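AT-less polyketide synthase (Streptomyces platensis subsp. rosaceus, PDB 4QYR) contributes a ketosynthase domain that probably catalyses carbon–carbon bond formation between acyl units during assembly of the polyketide isomigrastatin. Local coordinates at residues A[263-271]-A[283-291]; A[71-82]-A[596-604]. All blocks are in the same frame, centred on the assembly; numbering follows the deposited sequence.

From the N terminus, the chain first reaches residues 71-82, in the N-terminal half of the ketosynthase, but contact 2 stays incomplete until residues 596-604 arrive after 513 intervening residues, near the end of the modelled chain. Contact 1 opens and closes entirely inside that long loop: strand residues 263-271 and helix residues 283-291 are separated by only 11 residues, so the two contacts nest without crossing. The centres of contacts 1 and 2 lie about 40 Å apart, on opposite sides of the chain's centre, and the nearest atoms of contacts 1 and 2 about 28 Å apart. Contact 1 joins a strand of the large mixed sheet to its following helix; contact 2 fastens the C-terminal tail to the ketosynthase.

Contact 1. Residues A[263-271]-A[283-291]; sequences RGSAENHGG and AQAALIQDA
Asn268 meets Ala283 and Leu287 with different parts of one side chain. Its CB points toward the helix and lies 4.4 Å from CD1 of Leu287. The first torsion (chi1 78°) sets CG between the backbone N and the carbonyl carbon, which lays the amide obliquely across the flank of Leu287; Asn268 CG is 3.9 Å from Leu287 CD1. At the tip the amide divides its work. OD1 passes 3.7 Å from the same Leu287 CD1 and accepts from the side chain of Asn429 on the neighbouring strand, while ND2 donates to the backbone O of Ala283 over 3.1 Å, with an N-H...O angle of 161°. That carbonyl is gripped twice: Asn268 ND2 arrives above its plane, and the helical N-H of Leu287 comes from the opposite face. The bonds at both ends of the Asn268 amide should restrict its rotation. Strand 263-269 and helix 283-291 run nearly antiparallel (150° between their directions, axes 6.8 Å apart), a beta-alpha unit of the thiolase fold in which the chain turns back to lay a helix against the sheet; helix 175-189 touches Ser265 and Glu267, whose CB atoms point to the other side. Back toward the start of the strand, Leu287 CD1 rests 3.4 Å from the backbone O of Ala266, and the methyls of Ala266 and Ala291 meet, CB to CB, at 3.6 Å. Beside them the carboxylate of Asp290 brushes Ala266 CB, although its charged partner is Arg293. At the far end, Ala283 CB packs against Gly270 CA at 4.0 Å.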
loop_
_atom_site.group_PDB
_atom_site.type_symbol
_atom_site.label_atom_id
_atom_site.label_comp_id
_atom_site.label_asym_id
_atom_site.label_seq_id
_atom_site.Cartn_x
_atom_site.Cartn_y
_atom_site.Cartn_z
ATOM N N ARG A 263 -2.486 10.586 19.035
ATOM C CA ARG A 263 -3.486 10.090 19.985
ATOM C C ARG A 263 -4.538 9.218 19.314
ATOM O O ARG A 263 -4.982 8.227 19.878
ATOM C CB ARG A 263 -4.173 11.252 20.708
ATOM C CG ARG A 263 -3.404 11.799 21.906
ATOM C CD ARG A 263 -3.210 10.755 23.004
ATOM N NE ARG A 263 -2.168 11.168 23.943
ATOM C CZ ARG A 263 -1.555 10.340 24.781
ATOM N NH1 ARG A 263 -0.606 10.787 25.602
ATOM N NH2 ARG A 263 -1.885 9.050 24.784
ATOM N N GLY A 264 -4.930 9.599 18.107
ATOM C CA GLY A 264 -5.879 8.822 17.341
ATOM C C GLY A 264 -5.643 8.923 15.853
ATOM O O GLY A 264 -4.939 9.812 15.372
ATOM N N SER A 265 -6.275 8.028 15.111
ATOM C CA SER A 265 -5.919 7.839 13.720
ATOM C C SER A 265 -6.910 6.899 13.058
ATOM O O SER A 265 -7.165 5.815 13.577
ATOM C CB SER A 265 -4.498 7.280 13.652
ATOM O OG SER A 265 -4.240 6.608 12.441
ATOM N N ALA A 266 -7.475 7.301 11.922
ATOM C CA ALA A 266 -8.430 6.435 11.220
ATOM C C ALA A 266 -8.347 6.606 9.717
ATOM O O ALA A 266 -7.954 7.670 9.250
ATOM C CB ALA A 266 -9.856 6.714 11.701
ATOM N N GLU A 267 -8.712 5.565 8.963
ATOM C CA GLU A 267 -8.873 5.678 7.507
ATOM C C GLU A 267 -10.129 4.936 7.076
ATOM O O GLU A 267 -10.564 4.012 7.747
ATOM C CB GLU A 267 -7.653 5.135 6.751
ATOM C CG GLU A 267 -7.717 3.646 6.502
ATOM C CD GLU A 267 -6.589 3.104 5.613
ATOM O OE1 GLU A 267 -5.847 2.204 6.081
ATOM O OE2 GLU A 267 -6.450 3.549 4.448
ATOM N N ASN A 268 -10.729 5.363 5.974
ATOM C CA ASN A 268 -11.932 4.714 5.450
ATOM C C ASN A 268 -12.115 5.098 4.005
ATOM O O ASN A 268 -11.340 5.875 3.479
ATOM C CB ASN A 268 -13.181 5.076 6.264
ATOM C CG ASN A 268 -13.743 6.476 5.949
ATOM O OD1 ASN A 268 -13.121 7.290 5.259
ATOM N ND2 ASN A 268 -14.925 6.762 6.500
ATOM N N HIS A 269 -13.127 4.568 3.347
ATOM C CA HIS A 269 -13.319 4.968 1.976
ATOM C C HIS A 269 -14.719 5.488 1.803
ATOM O O HIS A 269 -15.629 5.093 2.519
ATOM C CB HIS A 269 -13.058 3.823 1.005
ATOM C CG HIS A 269 -13.166 4.228 -0.432
ATOM N ND1 HIS A 269 -14.358 4.203 -1.126
ATOM C CD2 HIS A 269 -12.233 4.667 -1.310
ATOM C CE1 HIS A 269 -14.152 4.609 -2.366
ATOM N NE2 HIS A 269 -12.873 4.900 -2.503
ATOM N N GLY A 270 -14.872 6.384 0.839
ATOM C CA GLY A 270 -16.131 7.053 0.582
ATOM C C GLY A 270 -17.280 6.190 0.111
ATOM O O GLY A 270 -18.422 6.549 0.355
ATOM N N GLY A 271 -17.004 5.067 -0.550
ATOM C CA GLY A 271 -18.066 4.249 -1.128
ATOM C C GLY A 271 -18.720 4.985 -2.287
ATOM O O GLY A 271 -18.043 5.678 -3.016
ATOM N N ALA A 283 -19.200 10.206 4.943
ATOM C CA ALA A 283 -18.003 9.392 5.157
ATOM C C ALA A 283 -16.922 10.162 5.903
ATOM O O ALA A 283 -16.245 9.605 6.768
ATOM C CB ALA A 283 -17.454 8.889 3.833
ATOM N N GLN A 284 -16.739 11.429 5.539
ATOM C CA GLN A 284 -15.736 12.262 6.182
ATOM C C GLN A 284 -16.077 12.425 7.650
ATOM O O GLN A 284 -15.199 12.495 8.495
ATOM C CB GLN A 284 -15.633 13.618 5.496
ATOM C CG GLN A 284 -15.139 13.532 4.076
ATOM C CD GLN A 284 -14.983 14.892 3.423
ATOM O OE1 GLN A 284 -14.791 14.984 2.209
ATOM N NE2 GLN A 284 -15.070 15.957 4.221
ATOM N N ALA A 285 -17.364 12.457 7.953
ATOM C CA ALA A 285 -17.789 12.516 9.334
ATOM C C ALA A 285 -17.445 11.226 10.055
ATOM O O ALA A 285 -16.807 11.251 11.103
ATOM C CB ALA A 285 -19.254 12.779 9.410
ATOM N N ALA A 286 -17.857 10.101 9.472
ATOM C CA ALA A 286 -17.711 8.792 10.103
ATOM C C ALA A 286 -16.261 8.525 10.440
ATOM O O ALA A 286 -15.950 7.937 11.469
ATOM C CB ALA A 286 -18.243 7.728 9.212
ATOM N N LEU A 287 -15.392 8.992 9.549
ATOM C CA LEU A 287 -13.946 8.923 9.683
ATOM C C LEU A 287 -13.455 9.609 10.928
ATOM O O LEU A 287 -12.770 9.018 11.744
ATOM C CB LEU A 287 -13.276 9.574 8.475
ATOM C CG LEU A 287 -11.760 9.738 8.513
ATOM C CD1 LEU A 287 -11.111 8.429 8.115
ATOM C CD2 LEU A 287 -11.309 10.828 7.591
ATOM N N ILE A 288 -13.792 10.886 11.048
ATOM C CA ILE A 288 -13.353 11.703 12.169
ATOM C C ILE A 288 -13.812 11.126 13.492
ATOM O O ILE A 288 -12.992 10.972 14.403
ATOM C CB ILE A 288 -13.852 13.135 12.020
ATOM C CG1 ILE A 288 -13.147 13.763 10.824
ATOM C CG2 ILE A 288 -13.559 13.941 13.272
ATOM C CD1 ILE A 288 -13.898 14.879 10.231
ATOM N N GLN A 289 -15.095 10.776 13.588
ATOM C CA GLN A 289 -15.621 10.167 14.806
ATOM C C GLN A 289 -14.862 8.918 15.182
ATOM O O GLN A 289 -14.640 8.640 16.360
ATOM C CB GLN A 289 -17.087 9.831 14.642
ATOM C CG GLN A 289 -17.863 10.997 14.137
ATOM C CD GLN A 289 -19.337 10.792 14.258
ATOM O OE1 GLN A 289 -19.796 9.912 14.990
ATOM N NE2 GLN A 289 -20.103 11.604 13.542
ATOM N N ASP A 290 -14.476 8.165 14.163
ATOM C CA ASP A 290 -13.683 6.971 14.350
ATOM C C ASP A 290 -12.322 7.331 14.986
ATOM O O ASP A 290 -11.892 6.704 15.949
ATOM C CB ASP A 290 -13.523 6.267 13.004
ATOM C CG ASP A 290 -12.856 4.922 13.114
ATOM O OD1 ASP A 290 -12.756 4.421 14.248
ATOM O OD2 ASP A 290 -12.433 4.365 12.067
ATOM N N ALA A 291 -11.661 8.364 14.471
ATOM C CA ALA A 291 -10.317 8.685 14.928
ATOM C C ALA A 291 -10.376 9.384 16.255
ATOM O O ALA A 291 -9.437 9.310 17.060
ATOM C CB ALA A 291 -9.596 9.546 13.926
#

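Contact 2. Residues A[71-82]-A[596-604]; sequences DRFDADFFHLSR and YPFACDRYW
Arg82 lays its guanidinium flat on the ring of Tyr603, the centres of the two groups 4.0 Å apart and their planes inclined by 16°. A bend in the arginine chain (chi3 -68°) turns the group over the ring, and NH1, in the guanidinium plane, donates almost straight to the backbone O of Arg602 at 2.6 Å; Glu86 offers the same NH1 a salt bridge. The edge of the Tyr603 ring faces the backbone O of Phe73. Along the strands, Arg72 and Arg602 form an antiparallel non-hydrogen-bonded pair, and Tyr603 N donates to Asp71 O over 2.8 Å. This short pairing ties the C-terminal tail to the ketosynthase, consistent with a counterpart of the post-acyltransferase linker, which in acyltransferase-bearing synthases folds back onto the ketosynthase. On its flank Asp71, Arg72 and Arg602 form a network: Asp71 OD2 makes salt bridges to Arg602 NH1 and Arg72 NE, the hydrogen bonds in both weak. Farther toward Tyr596, Phe598 presents its edge to the face of Phe77 (centroids 5.0 Å apart, planes at 68°), while Tyr596 meets Phe77 obliquely. Between these rings and the strands, Ala599 N approaches Asp74 OD2 from above the carboxylate plane, donating over 2.9 Å.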
loop_
_atom_site.group_PDB
_atom_site.type_symbol
_atom_site.label_atom_id
_atom_site.label_comp_id
_atom_site.label_asym_id
_atom_site.label_seq_id
_atom_site.Cartn_x
_atom_site.Cartn_y
_atom_site.Cartn_z
ATOM N N ASP A 71 16.717 18.248 -9.472
ATOM C CA ASP A 71 17.612 17.432 -10.270
ATOM C C ASP A 71 18.887 17.114 -9.500
ATOM O O ASP A 71 19.797 16.479 -10.037
ATOM C CB ASP A 71 17.960 18.124 -11.594
ATOM C CG ASP A 71 18.484 19.539 -11.411
ATOM O OD1 ASP A 71 17.928 20.283 -10.576
ATOM O OD2 ASP A 71 19.449 19.911 -12.121
ATOM N N ARG A 72 18.956 17.556 -8.245
ATOM C CA ARG A 72 20.184 17.408 -7.469
ATOM C C ARG A 72 20.078 16.214 -6.533
ATOM O O ARG A 72 18.985 15.890 -6.055
ATOM C CB ARG A 72 20.482 18.687 -6.696
ATOM C CG ARG A 72 20.288 19.916 -7.525
ATOM C CD ARG A 72 21.455 20.101 -8.471
ATOM N NE ARG A 72 21.107 20.935 -9.615
ATOM C CZ ARG A 72 21.963 21.730 -10.244
ATOM N NH1 ARG A 72 21.560 22.447 -11.289
ATOM N NH2 ARG A 72 23.216 21.813 -9.817
ATOM N N PHE A 73 21.210 15.557 -6.285
ATOM C CA PHE A 73 21.234 14.286 -5.556
ATOM C C PHE A 73 22.659 13.862 -5.269
ATOM O O PHE A 73 23.539 14.041 -6.111
ATOM C CB PHE A 73 20.529 13.199 -6.366
ATOM C CG PHE A 73 20.504 11.843 -5.706
ATOM C CD1 PHE A 73 19.990 11.687 -4.430
ATOM C CD2 PHE A 73 20.961 10.716 -6.390
ATOM C CE1 PHE A 73 19.939 10.435 -3.827
ATOM C CE2 PHE A 73 20.924 9.465 -5.793
ATOM C CZ PHE A 73 20.409 9.328 -4.499
ATOM N N ASP A 74 22.890 13.303 -4.086
ATOM C CA ASP A 74 24.219 12.835 -3.714
ATOM C C ASP A 74 24.272 11.342 -3.977
ATOM O O ASP A 74 23.978 10.542 -3.087
ATOM C CB ASP A 74 24.506 13.138 -2.250
ATOM C CG ASP A 74 25.972 13.155 -1.931
ATOM O OD1 ASP A 74 26.785 12.706 -2.776
ATOM O OD2 ASP A 74 26.308 13.627 -0.820
ATOM N N ALA A 75 24.621 10.963 -5.208
ATOM C CA ALA A 75 24.538 9.566 -5.613
ATOM C C ALA A 75 25.698 8.773 -5.039
ATOM O O ALA A 75 25.570 7.575 -4.808
ATOM C CB ALA A 75 24.503 9.442 -7.115
ATOM N N ASP A 76 26.824 9.432 -4.797
ATOM C CA ASP A 76 27.945 8.748 -4.157
ATOM C C ASP A 76 27.661 8.396 -2.721
ATOM O O ASP A 76 28.177 7.409 -2.205
ATOM C CB ASP A 76 29.205 9.595 -4.213
ATOM C CG ASP A 76 29.552 9.961 -5.602
ATOM O OD1 ASP A 76 30.430 9.287 -6.179
ATOM O OD2 ASP A 76 28.908 10.895 -6.126
ATOM N N PHE A 77 26.870 9.226 -2.069
ATOM C CA PHE A 77 26.492 8.954 -0.707
ATOM C C PHE A 77 25.842 7.570 -0.613
ATOM O O PHE A 77 26.102 6.817 0.325
ATOM C CB PHE A 77 25.552 10.042 -0.201
ATOM C CG PHE A 77 25.228 9.933 1.257
ATOM C CD1 PHE A 77 25.910 10.685 2.184
ATOM C CD2 PHE A 77 24.240 9.078 1.695
ATOM C CE1 PHE A 77 25.609 10.588 3.515
ATOM C CE2 PHE A 77 23.947 8.972 3.018
ATOM C CZ PHE A 77 24.629 9.724 3.930
ATOM N N PHE A 78 25.035 7.228 -1.616
ATOM C CA PHE A 78 24.316 5.957 -1.649
ATOM C C PHE A 78 24.972 4.962 -2.598
ATOM O O PHE A 78 24.404 3.906 -2.905
ATOM C CB PHE A 78 22.863 6.202 -2.042
ATOM C CG PHE A 78 22.149 7.152 -1.114
ATOM C CD1 PHE A 78 21.524 6.687 0.027
ATOM C CD2 PHE A 78 22.137 8.516 -1.366
ATOM C CE1 PHE A 78 20.879 7.551 0.882
ATOM C CE2 PHE A 78 21.492 9.392 -0.503
ATOM C CZ PHE A 78 20.854 8.904 0.614
ATOM N N HIS A 79 26.161 5.322 -3.064
ATOM C CA HIS A 79 26.954 4.464 -3.931
ATOM C C HIS A 79 26.178 4.073 -5.197
ATOM O O HIS A 79 25.763 2.926 -5.356
ATOM C CB HIS A 79 27.418 3.225 -3.154
ATOM C CG HIS A 79 28.081 3.550 -1.848
ATOM N ND1 HIS A 79 29.445 3.707 -1.726
ATOM C CD2 HIS A 79 27.565 3.751 -0.613
ATOM C CE1 HIS A 79 29.742 3.996 -0.469
ATOM N NE2 HIS A 79 28.619 4.028 0.224
ATOM N N LEU A 80 25.985 5.041 -6.089
ATOM C CA LEU A 80 25.283 4.814 -7.340
ATOM C C LEU A 80 26.028 5.357 -8.569
ATOM O O LEU A 80 26.525 6.484 -8.564
ATOM C CB LEU A 80 23.895 5.435 -7.289
ATOM C CG LEU A 80 22.927 5.075 -6.168
ATOM C CD1 LEU A 80 21.739 6.046 -6.165
ATOM C CD2 LEU A 80 22.436 3.655 -6.327
ATOM N N SER A 81 26.095 4.523 -9.607
ATOM C CA SER A 81 26.417 4.907 -10.976
ATOM C C SER A 81 25.790 6.247 -11.284
ATOM O O SER A 81 24.670 6.505 -10.836
ATOM C CB SER A 81 25.840 3.879 -11.966
ATOM O OG SER A 81 25.725 2.576 -11.392
ATOM N N ARG A 82 26.450 7.099 -12.060
ATOM C CA ARG A 82 25.728 8.264 -12.569
ATOM C C ARG A 82 24.524 7.784 -13.386
ATOM O O ARG A 82 23.421 8.314 -13.269
ATOM C CB ARG A 82 26.615 9.174 -13.423
ATOM C CG ARG A 82 25.783 10.144 -14.252
ATOM C CD ARG A 82 26.550 11.299 -14.839
ATOM N NE ARG A 82 27.024 12.240 -13.830
ATOM C CZ ARG A 82 26.291 13.217 -13.307
ATOM N NH1 ARG A 82 25.026 13.385 -13.674
ATOM N NH2 ARG A 82 26.819 14.020 -12.397
ATOM N N TYR A 596 23.089 16.012 7.364
ATOM C CA TYR A 596 24.183 15.884 6.401
ATOM C C TYR A 596 24.033 16.842 5.215
ATOM O O TYR A 596 22.956 16.927 4.626
ATOM C CB TYR A 596 24.264 14.437 5.888
ATOM C CG TYR A 596 25.516 14.138 5.091
ATOM C CD1 TYR A 596 26.712 13.847 5.736
ATOM C CD2 TYR A 596 25.509 14.164 3.702
ATOM C CE1 TYR A 596 27.869 13.583 5.020
ATOM C CE2 TYR A 596 26.666 13.914 2.981
ATOM C CZ TYR A 596 27.842 13.617 3.646
ATOM O OH TYR A 596 28.998 13.354 2.952
ATOM N N PRO A 597 25.119 17.538 4.842
ATOM C CA PRO A 597 25.103 18.457 3.698
ATOM C C PRO A 597 25.252 17.745 2.340
ATOM O O PRO A 597 26.279 17.890 1.670
ATOM C CB PRO A 597 26.309 19.350 3.969
ATOM C CG PRO A 597 27.254 18.444 4.638
ATOM C CD PRO A 597 26.455 17.457 5.448
ATOM N N PHE A 598 24.234 17.000 1.934
ATOM C CA PHE A 598 24.312 16.231 0.701
ATOM C C PHE A 598 24.828 17.058 -0.466
ATOM O O PHE A 598 24.400 18.191 -0.638
ATOM C CB PHE A 598 22.950 15.668 0.331
ATOM C CG PHE A 598 22.386 14.713 1.330
ATOM C CD1 PHE A 598 22.795 13.387 1.354
ATOM C CD2 PHE A 598 21.400 15.118 2.209
ATOM C CE1 PHE A 598 22.243 12.475 2.267
ATOM C CE2 PHE A 598 20.849 14.219 3.116
ATOM C CZ PHE A 598 21.275 12.895 3.146
ATOM N N ALA A 599 25.749 16.488 -1.248
ATOM C CA ALA A 599 26.271 17.136 -2.456
ATOM C C ALA A 599 25.166 17.486 -3.454
ATOM O O ALA A 599 24.151 16.797 -3.533
ATOM C CB ALA A 599 27.298 16.258 -3.118
ATOM N N CYS A 600 25.376 18.562 -4.207
ATOM C CA CYS A 600 24.389 19.066 -5.159
ATOM C C CYS A 600 24.757 18.689 -6.590
ATOM O O CYS A 600 24.833 19.557 -7.467
ATOM C CB CYS A 600 24.254 20.596 -5.051
ATOM S SG CYS A 600 23.484 21.223 -3.524
ATOM N N ASP A 601 24.990 17.401 -6.822
ATOM C CA ASP A 601 25.337 16.925 -8.155
ATOM C C ASP A 601 24.073 16.843 -9.001
ATOM O O ASP A 601 23.012 16.510 -8.492
ATOM C CB ASP A 601 26.037 15.562 -8.089
ATOM C CG ASP A 601 27.357 15.603 -7.304
ATOM O OD1 ASP A 601 28.176 16.548 -7.493
ATOM O OD2 ASP A 601 27.580 14.668 -6.504
ATOM N N ARG A 602 24.182 17.155 -10.289
ATOM C CA ARG A 602 23.020 17.130 -11.180
ATOM C C ARG A 602 22.805 15.774 -11.867
ATOM O O ARG A 602 23.671 15.282 -12.593
ATOM C CB ARG A 602 23.147 18.220 -12.242
ATOM C CG ARG A 602 22.030 18.180 -13.257
ATOM C CD ARG A 602 22.440 18.804 -14.578
ATOM N NE ARG A 602 21.503 18.560 -15.683
ATOM C CZ ARG A 602 20.250 19.003 -15.734
ATOM N NH1 ARG A 602 19.736 19.703 -14.724
ATOM N NH2 ARG A 602 19.501 18.739 -16.798
ATOM N N TYR A 603 21.643 15.170 -11.648
ATOM C CA TYR A 603 21.293 13.928 -12.342
ATOM C C TYR A 603 19.934 14.077 -13.001
ATOM O O TYR A 603 18.894 14.048 -12.333
ATOM C CB TYR A 603 21.299 12.728 -11.387
ATOM C CG TYR A 603 22.657 12.451 -10.790
ATOM C CD1 TYR A 603 23.553 11.600 -11.426
ATOM C CD2 TYR A 603 23.051 13.052 -9.602
ATOM C CE1 TYR A 603 24.800 11.345 -10.891
ATOM C CE2 TYR A 603 24.303 12.808 -9.061
ATOM C CZ TYR A 603 25.177 11.954 -9.708
ATOM O OH TYR A 603 26.432 11.707 -9.177
ATOM N N TRP A 604 19.951 14.260 -14.317
ATOM C CA TRP A 604 18.718 14.413 -15.068
ATOM C C TRP A 604 18.653 13.398 -16.211
ATOM O O TRP A 604 19.415 12.426 -16.250
ATOM C CB TRP A 604 18.593 15.848 -15.593
ATOM C CG TRP A 604 17.177 16.283 -15.865
ATOM C CD1 TRP A 604 16.645 16.656 -17.070
ATOM C CD2 TRP A 604 16.106 16.360 -14.916
ATOM N NE1 TRP A 604 15.314 16.970 -16.924
ATOM C CE2 TRP A 604 14.958 16.794 -15.613
ATOM C CE3 TRP A 604 16.001 16.087 -13.541
ATOM C CZ2 TRP A 604 13.727 16.972 -14.983
ATOM C CZ3 TRP A 604 14.781 16.272 -12.914
ATOM C CH2 TRP A 604 13.660 16.709 -13.635
#